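PDB 6TO1: minor fimbrium subunit Mfa5 from Porphyromonas gingivalis ATCC 33277, which serves as an accessory subunit of the minor fimbriae, filamentous surface pili that mediate biofilm formation and adhesion to host cells and other bacteria. Local coordinates for residues S84-A96 with N510-P524. Residues are numbered along the deposited sequence; the frame is centred on the assembly and turned at random.
Sequences SPPVVPVAVDKYA and NSNGESNQQLIFPRP
Strands 90-96 and 517-520 lie in the two facing antiparallel sheets of a beta-sandwich domain that carries an intramolecular isopeptide: Lys94 NZ is covalently linked to Asn501 CG. The strand axes approach to 7.4 Å at 30°, a separation that fits side-chain packing between sheets rather than backbone pairing. Val92 is central to the packing between the sheets. Val92 CB sits over one face of the Phe521 ring, 3.8 Å from its centroid, a CH-pi contact, and Val92 CG1 reaches Leu519 CD1. Asp93 O meets the same ring at its edge. On strand 408-417, Asp415 touches Lys94 and Val413 touches Phe521.

Lys94 extends fully, with CG anti to the backbone N (chi1 179°), and crosses Pro524 at about a right angle, Lys94 CE lying 3.6 Å from Pro524 CD. Water 3 accepts from Lys94 NZ and donates to Pro522 O, tying the isopeptide nitrogen to the chain beside it.

At the other end, the type I turn from Asn510 to Gly513 holds the 84-88 loop. Asn510 OD1 takes the backbone N-H groups of Asn512 and Glu514 from opposite faces of its plane, the former closing an Asx turn. Val88 N donates almost straight (170°) to Ser511 OG at 2.9 Å. Ser511 OG also donates to water 1, which bridges to Pro86 O and Asn512 OD1. The Asn512 amide is gripped from its nitrogen as well: Asn512 ND2 donates to Pro85 O at 2.9 Å, with that oxygen close to the amide plane.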
ATOM      1  N   SER A  84      -1.009 -13.331  -6.394  1.00 42.76           N
ATOM      2  CA  SER A  84      -1.349 -12.094  -5.708  1.00 35.79           C
ATOM      3  C   SER A  84      -0.083 -11.377  -5.250  1.00 29.64           C
ATOM      4  O   SER A  84       0.858 -12.012  -4.772  1.00 32.39           O
ATOM      5  CB  SER A  84      -2.256 -12.377  -4.516  1.00 39.09           C
ATOM      6  OG  SER A  84      -3.556 -12.737  -4.942  1.00 65.42           O
ATOM      7  N   PRO A  85      -0.031 -10.059  -5.380  1.00 24.13           N
ATOM      8  CA  PRO A  85       1.123  -9.320  -4.882  1.00 20.70           C
ATOM      9  C   PRO A  85       1.151  -9.342  -3.364  1.00 27.88           C
ATOM     10  O   PRO A  85       0.135  -9.659  -2.732  1.00 22.21           O
ATOM     11  CB  PRO A  85       0.886  -7.899  -5.402  1.00 23.52           C
ATOM     12  CG  PRO A  85      -0.566  -7.794  -5.533  1.00 27.67           C
ATOM     13  CD  PRO A  85      -1.085  -9.159  -5.904  1.00 25.60           C
ATOM     14  N   PRO A  86       2.282  -8.993  -2.748  1.00 23.82           N
ATOM     15  CA  PRO A  86       2.292  -8.802  -1.291  1.00 20.07           C
ATOM     16  C   PRO A  86       1.251  -7.776  -0.853  1.00 22.49           C
ATOM     17  O   PRO A  86       0.925  -6.840  -1.586  1.00 21.80           O
ATOM     18  CB  PRO A  86       3.707  -8.296  -1.003  1.00 24.30           C
ATOM     19  CG  PRO A  86       4.548  -8.780  -2.207  1.00 28.78           C
ATOM     20  CD  PRO A  86       3.575  -8.643  -3.364  1.00 32.88           C
ATOM     21  N   VAL A  87       0.770  -7.946   0.370  1.00 21.46           N
ATOM     22  CA  VAL A  87      -0.185  -7.007   0.972  1.00 20.13           C
ATOM     23  C   VAL A  87       0.538  -5.755   1.454  1.00 20.92           C
ATOM     24  O   VAL A  87       1.628  -5.832   2.050  1.00 18.72           O
ATOM     25  CB  VAL A  87      -0.926  -7.688   2.136  1.00 22.08           C
ATOM     26  CG1 VAL A  87      -1.745  -6.629   2.942  1.00 22.78           C
ATOM     27  CG2 VAL A  87      -1.814  -8.817   1.634  1.00 29.75           C
ATOM     28  N   VAL A  88      -0.085  -4.595   1.246  1.00 20.71           N
ATOM     29  CA  VAL A  88       0.510  -3.322   1.681  1.00 21.14           C
ATOM     30  C   VAL A  88       0.461  -3.241   3.205  1.00 19.54           C
ATOM     31  O   VAL A  88      -0.626  -3.445   3.803  1.00 19.80           O
ATOM     32  CB  VAL A  88      -0.229  -2.136   1.056  1.00 19.45           C
ATOM     33  CG1 VAL A  88       0.286  -0.821   1.676  1.00 22.44           C
ATOM     34  CG2 VAL A  88      -0.054  -2.106  -0.443  1.00 21.24           C
ATOM     35  N   PRO A  89       1.587  -2.982   3.870  1.00 22.71           N
ATOM     36  CA  PRO A  89       1.572  -2.927   5.338  1.00 24.48           C
ATOM     37  C   PRO A  89       0.762  -1.750   5.832  1.00 17.87           C
ATOM     38  O   PRO A  89       0.772  -0.672   5.235  1.00 21.62           O
ATOM     39  CB  PRO A  89       3.050  -2.780   5.718  1.00 23.62           C
ATOM     40  CG  PRO A  89       3.785  -3.454   4.527  1.00 27.53           C
ATOM     41  CD  PRO A  89       2.966  -2.995   3.342  1.00 22.90           C
ATOM     42  N   VAL A  90       0.087  -1.981   6.946  1.00 18.33           N
ATOM     43  CA  VAL A  90      -0.736  -0.989   7.622  1.00 18.25           C
ATOM     44  C   VAL A  90      -0.338  -0.980   9.091  1.00 19.11           C
ATOM     45  O   VAL A  90      -0.153  -2.037   9.692  1.00 20.07           O
ATOM     46  CB  VAL A  90      -2.244  -1.319   7.478  1.00 19.30           C
ATOM     47  CG1 VAL A  90      -3.100  -0.330   8.266  1.00 23.25           C
ATOM     48  CG2 VAL A  90      -2.646  -1.333   6.014  1.00 19.32           C
ATOM     49  N   ALA A  91      -0.298   0.207   9.693  1.00 20.87           N
ATOM     50  CA  ALA A  91      -0.035   0.326  11.121  1.00 18.90           C
ATOM     51  C   ALA A  91      -0.902   1.447  11.669  1.00 21.05           C
ATOM     52  O   ALA A  91      -1.280   2.375  10.939  1.00 19.46           O
ATOM     53  CB  ALA A  91       1.444   0.608  11.404  1.00 24.35           C
ATOM     54  N   VAL A  92      -1.226   1.351  12.953  1.00 19.64           N
ATOM     55  CA  VAL A  92      -2.083   2.350  13.582  1.00 18.89           C
ATOM     56  C   VAL A  92      -1.343   2.942  14.771  1.00 23.85           C
ATOM     57  O   VAL A  92      -0.490   2.290  15.362  1.00 20.91           O
ATOM     58  CB  VAL A  92      -3.431   1.771  14.033  1.00 18.95           C
ATOM     59  CG1 VAL A  92      -4.223   1.262  12.828  1.00 20.30           C
ATOM     60  CG2 VAL A  92      -3.222   0.684  15.099  1.00 22.75           C
ATOM     61  N   ASP A  93      -1.673   4.184  15.110  1.00 21.61           N
ATOM     62  CA  ASP A  93      -1.091   4.851  16.261  1.00 20.69           C
ATOM     63  C   ASP A  93      -2.144   5.802  16.821  1.00 18.29           C
ATOM     64  O   ASP A  93      -3.042   6.265  16.116  1.00 19.15           O
ATOM     65  CB  ASP A  93       0.175   5.617  15.895  1.00 23.25           C
ATOM     66  CG  ASP A  93       1.063   5.916  17.102  1.00 29.64           C
ATOM     67  OD1 ASP A  93       0.863   5.342  18.193  1.00 27.55           O
ATOM     68  OD2 ASP A  93       1.954   6.764  16.943  1.00 30.95           O
ATOM     69  N   LYS A  94      -1.977   6.129  18.090  1.00 17.88           N
ATOM     70  CA  LYS A  94      -2.916   6.992  18.785  1.00 18.61           C
ATOM     71  C   LYS A  94      -2.149   7.659  19.910  1.00 19.54           C
ATOM     72  O   LYS A  94      -1.332   7.016  20.563  1.00 20.21           O
ATOM     73  CB  LYS A  94      -4.105   6.188  19.308  1.00 17.54           C
ATOM     74  CG  LYS A  94      -5.143   7.012  20.083  1.00 18.27           C
ATOM     75  CD  LYS A  94      -6.283   6.134  20.571  1.00 18.61           C
ATOM     76  CE  LYS A  94      -7.219   6.933  21.477  1.00 18.34           C
ATOM     77  NZ  LYS A  94      -8.055   6.021  22.293  1.00 18.31           N
ATOM     78  N   TYR A  95      -2.414   8.944  20.126  1.00 20.26           N
ATOM     79  CA  TYR A  95      -1.759   9.627  21.229  1.00 22.59           C
ATOM     80  C   TYR A  95      -2.570  10.847  21.632  1.00 18.90           C
ATOM     81  O   TYR A  95      -3.314  11.426  20.830  1.00 20.85           O
ATOM     82  CB  TYR A  95      -0.330  10.036  20.859  1.00 22.86           C
ATOM     83  CG  TYR A  95      -0.220  10.571  19.444  1.00 24.85           C
ATOM     84  CD1 TYR A  95      -0.474  11.902  19.166  1.00 26.45           C
ATOM     85  CD2 TYR A  95       0.127   9.731  18.386  1.00 28.46           C
ATOM     86  CE1 TYR A  95      -0.390  12.393  17.877  1.00 26.73           C
ATOM     87  CE2 TYR A  95       0.232  10.221  17.100  1.00 26.37           C
ATOM     88  CZ  TYR A  95      -0.026  11.555  16.853  1.00 31.29           C
ATOM     89  OH  TYR A  95       0.072  12.065  15.577  1.00 39.36           O
ATOM     90  N   ALA A  96      -2.379  11.247  22.893  1.00 18.11           N
ATOM     91  CA  ALA A  96      -3.038  12.415  23.469  1.00 23.05           C
ATOM     92  C   ALA A  96      -1.976  13.466  23.752  1.00 22.21           C
ATOM     93  O   ALA A  96      -1.038  13.208  24.510  1.00 24.33           O
ATOM     94  CB  ALA A  96      -3.782  12.049  24.752  1.00 20.80           C
ATOM     95  N   ASN A 510      -7.894  -5.016   3.145  1.00 20.50           N
ATOM     96  CA  ASN A 510      -6.506  -4.741   2.817  1.00 19.59           C
ATOM     97  C   ASN A 510      -6.349  -4.558   1.303  1.00 19.04           C
ATOM     98  O   ASN A 510      -7.318  -4.560   0.545  1.00 20.82           O
ATOM     99  CB  ASN A 510      -5.600  -5.825   3.398  1.00 22.37           C
ATOM    100  CG  ASN A 510      -5.714  -7.165   2.691  1.00 23.55           C
ATOM    101  OD1 ASN A 510      -6.264  -7.270   1.594  1.00 23.09           O
ATOM    102  ND2 ASN A 510      -5.153  -8.191   3.310  1.00 20.19           N
ATOM    103  N   SER A 511      -5.110  -4.351   0.871  1.00 20.33           N
ATOM    104  CA  SER A 511      -4.829  -3.953  -0.503  1.00 20.19           C
ATOM    105  C   SER A 511      -5.165  -5.030  -1.519  1.00 19.09           C
ATOM    106  O   SER A 511      -5.220  -4.719  -2.720  1.00 22.70           O
ATOM    107  CB  SER A 511      -3.356  -3.572  -0.633  1.00 21.30           C
ATOM    108  OG  SER A 511      -2.507  -4.689  -0.371  1.00 22.75           O
ATOM    109  N   ASN A 512      -5.399  -6.269  -1.080  1.00 22.93           N
ATOM    110  CA  ASN A 512      -5.841  -7.323  -1.990  1.00 24.54           C
ATOM    111  C   ASN A 512      -7.298  -7.702  -1.790  1.00 21.53           C
ATOM    112  O   ASN A 512      -7.731  -8.739  -2.293  1.00 24.27           O
ATOM    113  CB  ASN A 512      -4.973  -8.569  -1.844  1.00 18.29           C
ATOM    114  CG  ASN A 512      -3.587  -8.376  -2.388  1.00 19.72           C
ATOM    115  OD1 ASN A 512      -3.356  -7.509  -3.206  1.00 20.24           O
ATOM    116  ND2 ASN A 512      -2.646  -9.159  -1.896  1.00 25.75           N
ATOM    117  N   GLY A 513      -8.061  -6.907  -1.046  1.00 16.72           N
ATOM    118  CA  GLY A 513      -9.477  -7.140  -0.916  1.00 20.68           C
ATOM    119  C   GLY A 513      -9.885  -8.104   0.169  1.00 19.28           C
ATOM    120  O   GLY A 513     -11.060  -8.491   0.222  1.00 25.91           O
ATOM    121  N   GLU A 514      -8.987  -8.439   1.083  1.00 22.53           N
ATOM    122  CA  GLU A 514      -9.316  -9.301   2.206  1.00 22.28           C
ATOM    123  C   GLU A 514      -9.919  -8.439   3.312  1.00 24.04           C
ATOM    124  O   GLU A 514      -9.244  -7.546   3.844  1.00 22.67           O
ATOM    125  CB  GLU A 514      -8.093 -10.049   2.712  1.00 21.92           C
ATOM    126  CG  GLU A 514      -7.373 -10.848   1.652  1.00 24.87           C
ATOM    127  CD  GLU A 514      -6.166 -11.542   2.228  1.00 35.42           C
ATOM    128  OE1 GLU A 514      -5.102 -10.891   2.338  1.00 31.00           O
ATOM    129  OE2 GLU A 514      -6.286 -12.732   2.596  1.00 40.73           O
ATOM    130  N   SER A 515     -11.179  -8.701   3.642  1.00 22.99           N
ATOM    131  CA  SER A 515     -11.926  -7.905   4.616  1.00 24.48           C
ATOM    132  C   SER A 515     -11.710  -8.412   6.048  1.00 22.18           C
ATOM    133  O   SER A 515     -11.062  -9.433   6.295  1.00 23.70           O
ATOM    134  CB  SER A 515     -13.422  -7.901   4.246  1.00 24.49           C
ATOM    135  OG  SER A 515     -14.006  -9.184   4.464  1.00 29.29           O
ATOM    136  N   ASN A 516     -12.223  -7.635   7.002  1.00 28.43           N
ATOM    137  CA  ASN A 516     -12.196  -7.958   8.431  1.00 25.38           C
ATOM    138  C   ASN A 516     -10.785  -8.077   9.006  1.00 24.42           C
ATOM    139  O   ASN A 516     -10.565  -8.832   9.951  1.00 30.22           O
ATOM    140  CB  ASN A 516     -12.965  -9.249   8.721  1.00 32.76           C
ATOM    141  CG  ASN A 516     -13.336  -9.392  10.191  1.00 44.25           C
ATOM    142  OD1 ASN A 516     -13.639  -8.413  10.864  1.00 44.78           O
ATOM    143  ND2 ASN A 516     -13.307 -10.618  10.689  1.00 44.22           N
ATOM    144  N   GLN A 517      -9.814  -7.372   8.437  1.00 24.67           N
ATOM    145  CA  GLN A 517      -8.498  -7.253   9.054  1.00 19.23           C
ATOM    146  C   GLN A 517      -8.609  -6.277  10.229  1.00 22.24           C
ATOM    147  O   GLN A 517      -9.298  -5.268  10.134  1.00 24.02           O
ATOM    148  CB  GLN A 517      -7.476  -6.747   8.047  1.00 23.02           C
ATOM    149  CG  GLN A 517      -7.455  -7.558   6.759  1.00 22.40           C
ATOM    150  CD  GLN A 517      -7.089  -9.005   6.989  1.00 25.90           C
ATOM    151  OE1 GLN A 517      -5.950  -9.307   7.316  1.00 26.56           O
ATOM    152  NE2 GLN A 517      -8.051  -9.901   6.827  1.00 28.88           N
ATOM    153  N   GLN A 518      -7.901  -6.546  11.317  1.00 21.57           N
ATOM    154  CA  GLN A 518      -8.160  -5.766  12.525  1.00 18.80           C
ATOM    155  C   GLN A 518      -6.871  -5.385  13.224  1.00 21.19           C
ATOM    156  O   GLN A 518      -5.963  -6.202  13.341  1.00 22.25           O
ATOM    157  CB  GLN A 518      -9.053  -6.565  13.488  1.00 26.18           C
ATOM    158  CG  GLN A 518     -10.493  -6.684  13.008  1.00 29.98           C
ATOM    159  CD  GLN A 518     -11.391  -7.372  14.023  1.00 55.95           C
ATOM    160  OE1 GLN A 518     -11.126  -7.326  15.223  1.00 55.26           O
ATOM    161  NE2 GLN A 518     -12.463  -8.006  13.547  1.00 52.90           N
ATOM    162  N   LEU A 519      -6.798  -4.134  13.657  1.00 21.62           N
ATOM    163  CA  LEU A 519      -5.654  -3.601  14.369  1.00 19.96           C
ATOM    164  C   LEU A 519      -6.180  -2.771  15.533  1.00 23.41           C
ATOM    165  O   LEU A 519      -7.132  -2.006  15.380  1.00 22.50           O
ATOM    166  CB  LEU A 519      -4.774  -2.740  13.484  1.00 20.41           C
ATOM    167  CG  LEU A 519      -3.907  -3.442  12.425  1.00 22.09           C
ATOM    168  CD1 LEU A 519      -3.311  -2.377  11.544  1.00 22.25           C
ATOM    169  CD2 LEU A 519      -2.846  -4.267  13.094  1.00 24.47           C
ATOM    170  N   ILE A 520      -5.572  -2.935  16.695  1.00 23.00           N
ATOM    171  CA  ILE A 520      -6.016  -2.252  17.909  1.00 18.40           C
ATOM    172  C   ILE A 520      -5.082  -1.082  18.168  1.00 20.19           C
ATOM    173  O   ILE A 520      -3.850  -1.225  18.125  1.00 23.04           O
ATOM    174  CB  ILE A 520      -6.073  -3.217  19.102  1.00 24.61           C
ATOM    175  CG1 ILE A 520      -7.162  -4.269  18.851  1.00 28.30           C
ATOM    176  CG2 ILE A 520      -6.374  -2.451  20.410  1.00 29.43           C
ATOM    177  CD1 ILE A 520      -7.311  -5.265  19.962  1.00 49.71           C
ATOM    178  N   PHE A 521      -5.659   0.084  18.412  1.00 20.48           N
ATOM    179  CA  PHE A 521      -4.853   1.262  18.677  1.00 17.87           C
ATOM    180  C   PHE A 521      -4.260   1.239  20.092  1.00 20.15           C
ATOM    181  O   PHE A 521      -4.853   0.681  21.012  1.00 19.27           O
ATOM    182  CB  PHE A 521      -5.697   2.533  18.545  1.00 19.24           C
ATOM    183  CG  PHE A 521      -6.069   2.897  17.141  1.00 15.75           C
ATOM    184  CD1 PHE A 521      -5.364   3.874  16.458  1.00 18.41           C
ATOM    185  CD2 PHE A 521      -7.128   2.275  16.505  1.00 21.01           C
ATOM    186  CE1 PHE A 521      -5.720   4.228  15.145  1.00 17.76           C
ATOM    187  CE2 PHE A 521      -7.477   2.609  15.210  1.00 18.68           C
ATOM    188  CZ  PHE A 521      -6.762   3.585  14.531  1.00 18.04           C
ATOM    189  N   PRO A 522      -3.119   1.891  20.276  1.00 18.19           N
ATOM    190  CA  PRO A 522      -2.593   2.135  21.624  1.00 21.56           C
ATOM    191  C   PRO A 522      -3.537   2.982  22.465  1.00 21.86           C
ATOM    192  O   PRO A 522      -4.444   3.645  21.957  1.00 21.67           O
ATOM    193  CB  PRO A 522      -1.283   2.887  21.367  1.00 25.11           C
ATOM    194  CG  PRO A 522      -1.015   2.802  19.910  1.00 30.07           C
ATOM    195  CD  PRO A 522      -2.302   2.525  19.225  1.00 23.24           C
ATOM    196  N   ARG A 523      -3.284   2.970  23.772  1.00 23.15           N
ATOM    197  CA  ARG A 523      -4.187   3.551  24.767  1.00 23.62           C
ATOM    198  C   ARG A 523      -3.512   4.702  25.499  1.00 19.13           C
ATOM    199  O   ARG A 523      -2.726   4.464  26.432  1.00 22.33           O
ATOM    200  CB  ARG A 523      -4.619   2.469  25.758  1.00 22.37           C
ATOM    201  CG  ARG A 523      -5.494   1.357  25.155  1.00 25.27           C
ATOM    202  CD  ARG A 523      -6.974   1.615  25.386  1.00 23.70           C
ATOM    203  NE  ARG A 523      -7.342   1.449  26.799  1.00 21.18           N
ATOM    204  CZ  ARG A 523      -7.584   0.277  27.377  1.00 26.59           C
ATOM    205  NH1 ARG A 523      -7.514  -0.837  26.668  1.00 26.75           N
ATOM    206  NH2 ARG A 523      -7.891   0.213  28.663  1.00 26.71           N
ATOM    207  N   PRO A 524      -3.802   5.955  25.136  1.00 18.76           N
ATOM    208  CA  PRO A 524      -3.237   7.085  25.878  1.00 17.76           C
ATOM    209  C   PRO A 524      -3.732   7.134  27.319  1.00 16.35           C
ATOM    210  O   PRO A 524      -4.869   6.754  27.636  1.00 19.70           O
ATOM    211  CB  PRO A 524      -3.718   8.311  25.084  1.00 19.57           C
ATOM    212  CG  PRO A 524      -4.116   7.784  23.722  1.00 24.95           C
ATOM    213  CD  PRO A 524      -4.652   6.407  24.016  1.00 19.87           C
TER
HETATM  214  O   HOH W   1      -1.427  -5.774  -2.461  1.00 19.42           O
HETATM  215  O   HOH W   2      -3.210  -3.567   2.990  1.00 19.32           O
HETATM  216  O   HOH W   3      -7.161   3.227  22.307  1.00 20.43           O